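Local coordinates for uncharacterized protein (Bacteroides eggerthii DSM 20697, PDB 4ECO), which is of unknown function but, as a leucine-rich repeat protein, probably binds other proteins, at residues S567-V581 with N588-I602. Numbering follows the deposited sequence.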
ATOM      1  N   SER A 567      33.602  -0.589 -13.969  1.00 51.69           N
ATOM      2  CA  SER A 567      32.686  -1.126 -12.971  1.00 48.21           C
ATOM      3  C   SER A 567      31.711  -2.154 -13.520  1.00 49.19           C
ATOM      4  O   SER A 567      31.014  -2.766 -12.705  1.00 50.59           O
ATOM      5  CB  SER A 567      31.888   0.009 -12.342  1.00 48.30           C
ATOM      6  OG  SER A 567      32.733   0.917 -11.661  1.00 53.52           O
ATOM      7  N   LEU A 568      31.623  -2.346 -14.855  1.00 42.64           N
ATOM      8  CA  LEU A 568      30.615  -3.244 -15.440  1.00 41.97           C
ATOM      9  C   LEU A 568      30.825  -4.697 -15.046  1.00 47.86           C
ATOM     10  O   LEU A 568      31.897  -5.241 -15.294  1.00 50.04           O
ATOM     11  CB  LEU A 568      30.576  -3.124 -16.970  1.00 41.73           C
ATOM     12  CG  LEU A 568      29.385  -3.774 -17.654  1.00 43.77           C
ATOM     13  CD1 LEU A 568      28.235  -2.821 -17.776  1.00 42.28           C
ATOM     14  CD2 LEU A 568      29.773  -4.290 -18.993  1.00 45.43           C
ATOM     15  N   THR A 569      29.792  -5.320 -14.428  1.00 43.93           N
ATOM     16  CA  THR A 569      29.849  -6.726 -14.003  1.00 43.72           C
ATOM     17  C   THR A 569      28.710  -7.560 -14.634  1.00 47.31           C
ATOM     18  O   THR A 569      28.792  -8.788 -14.623  1.00 49.05           O
ATOM     19  CB  THR A 569      29.856  -6.884 -12.480  1.00 47.59           C
ATOM     20  OG1 THR A 569      28.668  -6.359 -11.906  1.00 47.32           O
ATOM     21  CG2 THR A 569      31.092  -6.292 -11.832  1.00 40.61           C
ATOM     22  N   GLN A 570      27.727  -6.919 -15.271  1.00 41.66           N
ATOM     23  CA  GLN A 570      26.652  -7.668 -15.893  1.00 40.66           C
ATOM     24  C   GLN A 570      26.255  -7.053 -17.241  1.00 44.87           C
ATOM     25  O   GLN A 570      25.863  -5.881 -17.305  1.00 45.69           O
ATOM     26  CB  GLN A 570      25.435  -7.747 -14.941  1.00 40.82           C
ATOM     27  CG  GLN A 570      24.246  -8.533 -15.504  1.00 44.10           C
ATOM     28  CD  GLN A 570      23.176  -8.886 -14.509  1.00 59.85           C
ATOM     29  OE1 GLN A 570      22.094  -9.315 -14.890  1.00 56.46           O
ATOM     30  NE2 GLN A 570      23.435  -8.714 -13.215  1.00 52.35           N
ATOM     31  N   LEU A 571      26.313  -7.873 -18.305  1.00 39.84           N
ATOM     32  CA  LEU A 571      25.917  -7.488 -19.651  1.00 39.20           C
ATOM     33  C   LEU A 571      24.928  -8.478 -20.203  1.00 44.55           C
ATOM     34  O   LEU A 571      25.243  -9.657 -20.347  1.00 43.47           O
ATOM     35  CB  LEU A 571      27.112  -7.349 -20.608  1.00 39.40           C
ATOM     36  CG  LEU A 571      26.759  -7.127 -22.088  1.00 43.05           C
ATOM     37  CD1 LEU A 571      26.055  -5.777 -22.325  1.00 41.17           C
ATOM     38  CD2 LEU A 571      27.983  -7.261 -22.959  1.00 45.58           C
ATOM     39  N   GLN A 572      23.749  -7.976 -20.573  1.00 42.10           N
ATOM     40  CA  GLN A 572      22.696  -8.774 -21.178  1.00 41.36           C
ATOM     41  C   GLN A 572      22.517  -8.342 -22.608  1.00 42.98           C
ATOM     42  O   GLN A 572      22.038  -7.240 -22.845  1.00 42.71           O
ATOM     43  CB  GLN A 572      21.399  -8.626 -20.393  1.00 42.17           C
ATOM     44  CG  GLN A 572      21.473  -9.083 -18.950  1.00 55.54           C
ATOM     45  CD  GLN A 572      20.110  -8.992 -18.300  1.00 62.66           C
ATOM     46  OE1 GLN A 572      19.135  -8.518 -18.891  1.00 54.43           O
ATOM     47  NE2 GLN A 572      20.015  -9.437 -17.058  1.00 49.87           N
ATOM     48  N   ILE A 573      22.930  -9.188 -23.566  1.00 39.87           N
ATOM     49  CA  ILE A 573      22.851  -8.890 -25.008  1.00 39.46           C
ATOM     50  C   ILE A 573      22.215 -10.091 -25.764  1.00 45.00           C
ATOM     51  O   ILE A 573      22.293 -10.176 -26.986  1.00 46.46           O
ATOM     52  CB  ILE A 573      24.273  -8.512 -25.536  1.00 42.31           C
ATOM     53  CG1 ILE A 573      24.219  -7.766 -26.881  1.00 43.00           C
ATOM     54  CG2 ILE A 573      25.290  -9.678 -25.493  1.00 41.68           C
ATOM     55  CD1 ILE A 573      25.462  -6.949 -27.211  1.00 45.69           C
ATOM     56  N   GLY A 574      21.554 -10.970 -25.027  1.00 41.92           N
ATOM     57  CA  GLY A 574      20.899 -12.134 -25.596  1.00 43.34           C
ATOM     58  C   GLY A 574      19.722 -11.831 -26.502  1.00 50.62           C
ATOM     59  O   GLY A 574      19.139 -10.744 -26.439  1.00 50.96           O
ATOM     60  N   SER A 575      19.363 -12.823 -27.352  1.00 48.20           N
ATOM     61  CA  SER A 575      18.246 -12.822 -28.302  1.00 47.83           C
ATOM     62  C   SER A 575      18.363 -11.626 -29.261  1.00 51.85           C
ATOM     63  O   SER A 575      17.443 -10.826 -29.410  1.00 51.87           O
ATOM     64  CB  SER A 575      16.905 -12.845 -27.571  1.00 50.37           C
ATOM     65  OG  SER A 575      15.854 -13.226 -28.440  1.00 59.18           O
ATOM     66  N   ASN A 576      19.522 -11.513 -29.897  1.00 47.74           N
ATOM     67  CA  ASN A 576      19.820 -10.496 -30.904  1.00 47.85           C
ATOM     68  C   ASN A 576      20.429 -11.220 -32.104  1.00 54.43           C
ATOM     69  O   ASN A 576      20.182 -12.422 -32.276  1.00 54.64           O
ATOM     70  CB  ASN A 576      20.751  -9.386 -30.337  1.00 40.99           C
ATOM     71  CG  ASN A 576      20.080  -8.403 -29.409  1.00 55.28           C
ATOM     72  OD1 ASN A 576      19.171  -7.674 -29.782  1.00 53.97           O
ATOM     73  ND2 ASN A 576      20.567  -8.298 -28.196  1.00 42.94           N
ATOM     74  N   ASP A 577      21.256 -10.526 -32.894  1.00 51.17           N
ATOM     75  CA  ASP A 577      21.947 -11.127 -34.014  1.00 52.98           C
ATOM     76  C   ASP A 577      23.413 -10.679 -34.007  1.00 58.23           C
ATOM     77  O   ASP A 577      23.978 -10.342 -35.053  1.00 59.22           O
ATOM     78  CB  ASP A 577      21.242 -10.779 -35.330  1.00 56.21           C
ATOM     79  CG  ASP A 577      21.630 -11.637 -36.519  1.00 64.84           C
ATOM     80  OD1 ASP A 577      22.349 -12.657 -36.316  1.00 64.55           O
ATOM     81  OD2 ASP A 577      21.197 -11.307 -37.644  1.00 71.25           O
ATOM     82  N   ILE A 578      24.042 -10.726 -32.817  1.00 53.42           N
ATOM     83  CA  ILE A 578      25.431 -10.329 -32.633  1.00 53.22           C
ATOM     84  C   ILE A 578      26.310 -11.275 -33.455  1.00 59.42           C
ATOM     85  O   ILE A 578      26.048 -12.477 -33.515  1.00 60.65           O
ATOM     86  CB  ILE A 578      25.850 -10.261 -31.129  1.00 54.80           C
ATOM     87  CG1 ILE A 578      24.901  -9.354 -30.306  1.00 53.43           C
ATOM     88  CG2 ILE A 578      27.331  -9.845 -30.941  1.00 55.49           C
ATOM     89  CD1 ILE A 578      24.660  -7.884 -30.809  1.00 54.18           C
ATOM     90  N   ARG A 579      27.301 -10.693 -34.142  1.00 54.79           N
ATOM     91  CA  ARG A 579      28.218 -11.390 -35.025  1.00 54.33           C
ATOM     92  C   ARG A 579      29.597 -11.529 -34.368  1.00 55.97           C
ATOM     93  O   ARG A 579      29.704 -12.191 -33.343  1.00 55.14           O
ATOM     94  CB  ARG A 579      28.310 -10.663 -36.380  1.00 53.64           C
ATOM     95  CG  ARG A 579      26.978 -10.358 -37.052  1.00 55.40           C
ATOM     96  CD  ARG A 579      26.189 -11.595 -37.395  1.00 69.58           C
ATOM     97  NE  ARG A 579      24.911 -11.256 -38.015  1.00 81.32           N
ATOM     98  CZ  ARG A 579      24.357 -11.937 -39.014  1.00 93.65           C
ATOM     99  NH1 ARG A 579      24.967 -13.007 -39.518  1.00 67.44           N
ATOM    100  NH2 ARG A 579      23.196 -11.553 -39.520  1.00 86.87           N
ATOM    101  N   LYS A 580      30.634 -10.926 -34.948  1.00 52.36           N
ATOM    102  CA  LYS A 580      32.006 -11.060 -34.468  1.00 53.39           C
ATOM    103  C   LYS A 580      32.270 -10.130 -33.277  1.00 57.05           C
ATOM    104  O   LYS A 580      32.025  -8.914 -33.340  1.00 56.30           O
ATOM    105  CB  LYS A 580      33.016 -10.799 -35.622  1.00 57.48           C
ATOM    106  CG  LYS A 580      34.520 -10.831 -35.289  1.00 71.46           C
ATOM    107  CD  LYS A 580      35.109 -12.221 -35.014  1.00 81.42           C
ATOM    108  CE  LYS A 580      36.624 -12.249 -35.131  1.00 89.16           C
ATOM    109  NZ  LYS A 580      37.319 -11.390 -34.124  1.00 95.28           N
ATOM    110  N   VAL A 581      32.797 -10.749 -32.197  1.00 52.45           N
ATOM    111  CA  VAL A 581      33.220 -10.124 -30.952  1.00 50.72           C
ATOM    112  C   VAL A 581      34.753 -10.209 -30.956  1.00 55.86           C
ATOM    113  O   VAL A 581      35.312 -11.310 -30.849  1.00 56.27           O
ATOM    114  CB  VAL A 581      32.548 -10.770 -29.708  1.00 52.78           C
ATOM    115  CG1 VAL A 581      32.991 -10.084 -28.423  1.00 51.66           C
ATOM    116  CG2 VAL A 581      31.029 -10.739 -29.824  1.00 51.88           C
ATOM    117  N   ASN A 588      35.742  -9.662 -15.085  1.00 45.66           N
ATOM    118  CA  ASN A 588      34.961  -8.699 -14.309  1.00 44.04           C
ATOM    119  C   ASN A 588      33.514  -8.681 -14.793  1.00 48.34           C
ATOM    120  O   ASN A 588      32.628  -8.418 -13.974  1.00 48.33           O
ATOM    121  CB  ASN A 588      35.561  -7.293 -14.335  1.00 45.73           C
ATOM    122  CG  ASN A 588      34.953  -6.343 -13.302  1.00 72.16           C
ATOM    123  OD1 ASN A 588      34.819  -6.655 -12.101  1.00 63.10           O
ATOM    124  ND2 ASN A 588      34.574  -5.141 -13.740  1.00 62.56           N
ATOM    125  N   ILE A 589      33.240  -9.019 -16.082  1.00 44.60           N
ATOM    126  CA  ILE A 589      31.844  -9.113 -16.543  1.00 43.53           C
ATOM    127  C   ILE A 589      31.425 -10.539 -16.175  1.00 49.76           C
ATOM    128  O   ILE A 589      31.465 -11.432 -17.018  1.00 50.54           O
ATOM    129  CB  ILE A 589      31.682  -8.728 -18.047  1.00 46.30           C
ATOM    130  CG1 ILE A 589      32.135  -7.255 -18.259  1.00 46.66           C
ATOM    131  CG2 ILE A 589      30.223  -8.905 -18.528  1.00 44.44           C
ATOM    132  CD1 ILE A 589      32.828  -6.932 -19.536  1.00 45.93           C
ATOM    133  N   SER A 590      31.134 -10.753 -14.861  1.00 46.55           N
ATOM    134  CA  SER A 590      30.840 -12.048 -14.212  1.00 45.57           C
ATOM    135  C   SER A 590      29.422 -12.565 -14.518  1.00 47.17           C
ATOM    136  O   SER A 590      29.153 -13.740 -14.279  1.00 47.81           O
ATOM    137  CB  SER A 590      31.051 -11.965 -12.702  1.00 48.10           C
ATOM    138  OG  SER A 590      30.386 -10.859 -12.112  1.00 58.94           O
ATOM    139  N   VAL A 591      28.531 -11.727 -15.070  1.00 41.11           N
ATOM    140  CA  VAL A 591      27.196 -12.161 -15.502  1.00 39.10           C
ATOM    141  C   VAL A 591      27.048 -11.736 -16.960  1.00 42.69           C
ATOM    142  O   VAL A 591      26.905 -10.547 -17.244  1.00 41.09           O
ATOM    143  CB  VAL A 591      26.017 -11.663 -14.626  1.00 40.98           C
ATOM    144  CG1 VAL A 591      24.686 -12.156 -15.187  1.00 40.24           C
ATOM    145  CG2 VAL A 591      26.175 -12.104 -13.177  1.00 40.50           C
ATOM    146  N   LEU A 592      27.145 -12.697 -17.887  1.00 39.69           N
ATOM    147  CA  LEU A 592      27.050 -12.398 -19.312  1.00 38.47           C
ATOM    148  C   LEU A 592      26.016 -13.275 -19.991  1.00 42.62           C
ATOM    149  O   LEU A 592      26.119 -14.506 -19.985  1.00 43.25           O
ATOM    150  CB  LEU A 592      28.428 -12.573 -19.976  1.00 38.91           C
ATOM    151  CG  LEU A 592      28.551 -12.381 -21.490  1.00 42.16           C
ATOM    152  CD1 LEU A 592      28.371 -10.905 -21.909  1.00 40.48           C
ATOM    153  CD2 LEU A 592      29.903 -12.853 -21.941  1.00 44.09           C
ATOM    154  N   ASP A 593      25.010 -12.619 -20.565  1.00 39.90           N
ATOM    155  CA  ASP A 593      23.961 -13.270 -21.335  1.00 40.06           C
ATOM    156  C   ASP A 593      24.200 -13.001 -22.798  1.00 42.71           C
ATOM    157  O   ASP A 593      24.060 -11.857 -23.242  1.00 41.48           O
ATOM    158  CB  ASP A 593      22.550 -12.809 -20.909  1.00 41.37           C
ATOM    159  CG  ASP A 593      21.466 -13.141 -21.931  1.00 50.39           C
ATOM    160  OD1 ASP A 593      21.421 -14.301 -22.401  1.00 48.92           O
ATOM    161  OD2 ASP A 593      20.713 -12.228 -22.303  1.00 60.86           O
ATOM    162  N   ILE A 594      24.584 -14.050 -23.536  1.00 39.34           N
ATOM    163  CA  ILE A 594      24.796 -13.983 -24.979  1.00 39.97           C
ATOM    164  C   ILE A 594      23.883 -14.997 -25.669  1.00 47.27           C
ATOM    165  O   ILE A 594      24.017 -15.215 -26.875  1.00 50.38           O
ATOM    166  CB  ILE A 594      26.290 -14.207 -25.370  1.00 42.89           C
ATOM    167  CG1 ILE A 594      26.837 -15.566 -24.830  1.00 42.65           C
ATOM    168  CG2 ILE A 594      27.164 -12.999 -24.976  1.00 42.02           C
ATOM    169  CD1 ILE A 594      28.107 -16.072 -25.465  1.00 37.14           C
ATOM    170  N   LYS A 595      22.980 -15.633 -24.900  1.00 43.39           N
ATOM    171  CA  LYS A 595      22.112 -16.718 -25.361  1.00 43.76           C
ATOM    172  C   LYS A 595      21.230 -16.254 -26.503  1.00 52.56           C
ATOM    173  O   LYS A 595      20.799 -15.108 -26.514  1.00 52.53           O
ATOM    174  CB  LYS A 595      21.268 -17.287 -24.209  1.00 42.31           C
ATOM    175  CG  LYS A 595      20.711 -18.670 -24.490  1.00 37.12           C
ATOM    176  CD  LYS A 595      20.086 -19.299 -23.244  1.00 42.64           C
ATOM    177  CE  LYS A 595      19.399 -20.626 -23.504  1.00 53.19           C
ATOM    178  NZ  LYS A 595      20.358 -21.697 -23.890  1.00 70.26           N
ATOM    179  N   ASP A 596      21.020 -17.143 -27.493  1.00 52.30           N
ATOM    180  CA  ASP A 596      20.210 -16.910 -28.687  1.00 52.78           C
ATOM    181  C   ASP A 596      20.807 -15.748 -29.510  1.00 58.88           C
ATOM    182  O   ASP A 596      20.221 -14.679 -29.645  1.00 59.35           O
ATOM    183  CB  ASP A 596      18.725 -16.678 -28.330  1.00 53.28           C
ATOM    184  CG  ASP A 596      17.782 -16.540 -29.513  1.00 59.99           C
ATOM    185  OD1 ASP A 596      18.120 -17.039 -30.609  1.00 63.30           O
ATOM    186  OD2 ASP A 596      16.703 -15.941 -29.339  1.00 60.42           O
ATOM    187  N   ASN A 597      22.007 -15.984 -30.030  1.00 55.98           N
ATOM    188  CA  ASN A 597      22.773 -15.122 -30.940  1.00 54.99           C
ATOM    189  C   ASN A 597      23.446 -16.106 -31.865  1.00 58.61           C
ATOM    190  O   ASN A 597      24.618 -16.432 -31.684  1.00 57.93           O
ATOM    191  CB  ASN A 597      23.744 -14.200 -30.170  1.00 53.13           C
ATOM    192  CG  ASN A 597      23.135 -12.928 -29.648  1.00 61.18           C
ATOM    193  OD1 ASN A 597      22.807 -12.023 -30.404  1.00 46.68           O
ATOM    194  ND2 ASN A 597      23.078 -12.780 -28.336  1.00 56.97           N
ATOM    195  N   PRO A 598      22.655 -16.767 -32.732  1.00 56.35           N
ATOM    196  CA  PRO A 598      23.198 -17.880 -33.530  1.00 57.54           C
ATOM    197  C   PRO A 598      24.395 -17.553 -34.432  1.00 59.96           C
ATOM    198  O   PRO A 598      25.074 -18.487 -34.846  1.00 61.53           O
ATOM    199  CB  PRO A 598      22.005 -18.295 -34.400  1.00 59.93           C
ATOM    200  CG  PRO A 598      21.080 -17.117 -34.381  1.00 62.97           C
ATOM    201  CD  PRO A 598      21.213 -16.596 -32.999  1.00 57.06           C
ATOM    202  N   ASN A 599      24.671 -16.283 -34.730  1.00 53.75           N
ATOM    203  CA  ASN A 599      25.792 -15.992 -35.626  1.00 54.44           C
ATOM    204  C   ASN A 599      26.954 -15.309 -34.898  1.00 57.59           C
ATOM    205  O   ASN A 599      27.823 -14.728 -35.559  1.00 56.97           O
ATOM    206  CB  ASN A 599      25.318 -15.135 -36.796  1.00 55.49           C
ATOM    207  CG  ASN A 599      24.218 -15.806 -37.580  1.00 79.37           C
ATOM    208  OD1 ASN A 599      24.369 -16.928 -38.079  1.00 68.55           O
ATOM    209  ND2 ASN A 599      23.059 -15.171 -37.632  1.00 72.15           N
ATOM    210  N   ILE A 600      27.001 -15.437 -33.547  1.00 53.17           N
ATOM    211  CA  ILE A 600      28.036 -14.844 -32.701  1.00 51.68           C
ATOM    212  C   ILE A 600      29.361 -15.603 -32.897  1.00 57.12           C
ATOM    213  O   ILE A 600      29.365 -16.778 -33.265  1.00 57.71           O
ATOM    214  CB  ILE A 600      27.602 -14.786 -31.192  1.00 52.31           C
ATOM    215  CG1 ILE A 600      28.371 -13.688 -30.417  1.00 51.15           C
ATOM    216  CG2 ILE A 600      27.694 -16.152 -30.498  1.00 52.07           C
ATOM    217  CD1 ILE A 600      27.832 -13.311 -29.040  1.00 51.14           C
ATOM    218  N   SER A 601      30.474 -14.889 -32.686  1.00 54.01           N
ATOM    219  CA  SER A 601      31.851 -15.385 -32.707  1.00 54.08           C
ATOM    220  C   SER A 601      32.559 -14.652 -31.572  1.00 54.82           C
ATOM    221  O   SER A 601      32.882 -13.466 -31.705  1.00 52.15           O
ATOM    222  CB  SER A 601      32.492 -15.185 -34.075  1.00 59.78           C
ATOM    223  OG  SER A 601      33.692 -15.935 -34.195  1.00 73.94           O
ATOM    224  N   ILE A 602      32.658 -15.335 -30.398  1.00 51.64           N
ATOM    225  CA  ILE A 602      33.177 -14.801 -29.134  1.00 50.40           C
ATOM    226  C   ILE A 602      34.237 -15.750 -28.518  1.00 58.09           C
ATOM    227  O   ILE A 602      34.094 -16.979 -28.556  1.00 59.33           O
ATOM    228  CB  ILE A 602      31.975 -14.550 -28.166  1.00 51.04           C
ATOM    229  CG1 ILE A 602      32.333 -13.637 -26.976  1.00 49.70           C
ATOM    230  CG2 ILE A 602      31.231 -15.836 -27.754  1.00 51.11           C
ATOM    231  CD1 ILE A 602      31.102 -12.945 -26.305  1.00 46.68           C
TER
HETATM  232  O   HOH W   1      34.400  -4.782 -16.375  1.00 37.99           O
HETATM  233  O   HOH W   2      23.692 -13.762 -34.234  1.00 51.92           O
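N597 reaches across from its own turn into the loop of 573-578 and meets backbone on both sides of its amide. Its ND2 donates to I573 O at 3.0 Å, almost straight (173°), with a second bond to I594 O of its own segment; both acceptors lie in the amide plane. OD1 takes the backbone N of I578 at 3.0 Å and, weakly, that of N576. With CG beside the backbone N (chi1 -84°), the amide is turned toward the neighbouring coil. N576 repeats the pattern one coil earlier: its ND2 comes to I573 O from the opposite face of that carbonyl, and also bonds I543 O. A leucine in place of N597 would probably leave I578 N without its acceptor and I573 O with only the N576 amide of the two asparagine donors.

Before this ladder, strands 570-572 and 591-593 run parallel, their axes 4.8 Å apart, joined by four backbone bonds from V591 N to T569 O through I573 N to D593 O. Inward, packing is tight: L571 and L592 stand in register and point the same way, L571 CD2 3.8 Å from L592 CD1. I573 and I594 touch through their CG2 methyls at 3.8 Å. I578 packs on I600, and V581 on I600 and I602, continuing this apolar packing.

The outer edge, toward solvent, is looser and polar. Exposed N599 bonds the syn lone pair of D577 OD1 through ND2 at 2.9 Å; this ND2 sits above one face of the R579 guanidinium, off toward its edge, and R579 is salt-bridged to D577. A water links D577 OD1, I578 O and N599 N. At the other end, a water joins L568 O to ND2 of exposed N588.

Stacked parallel strands, inward leucines and isoleucines, and an asparagine ladder in the following turns mark consecutive coils of a leucine-rich repeat solenoid.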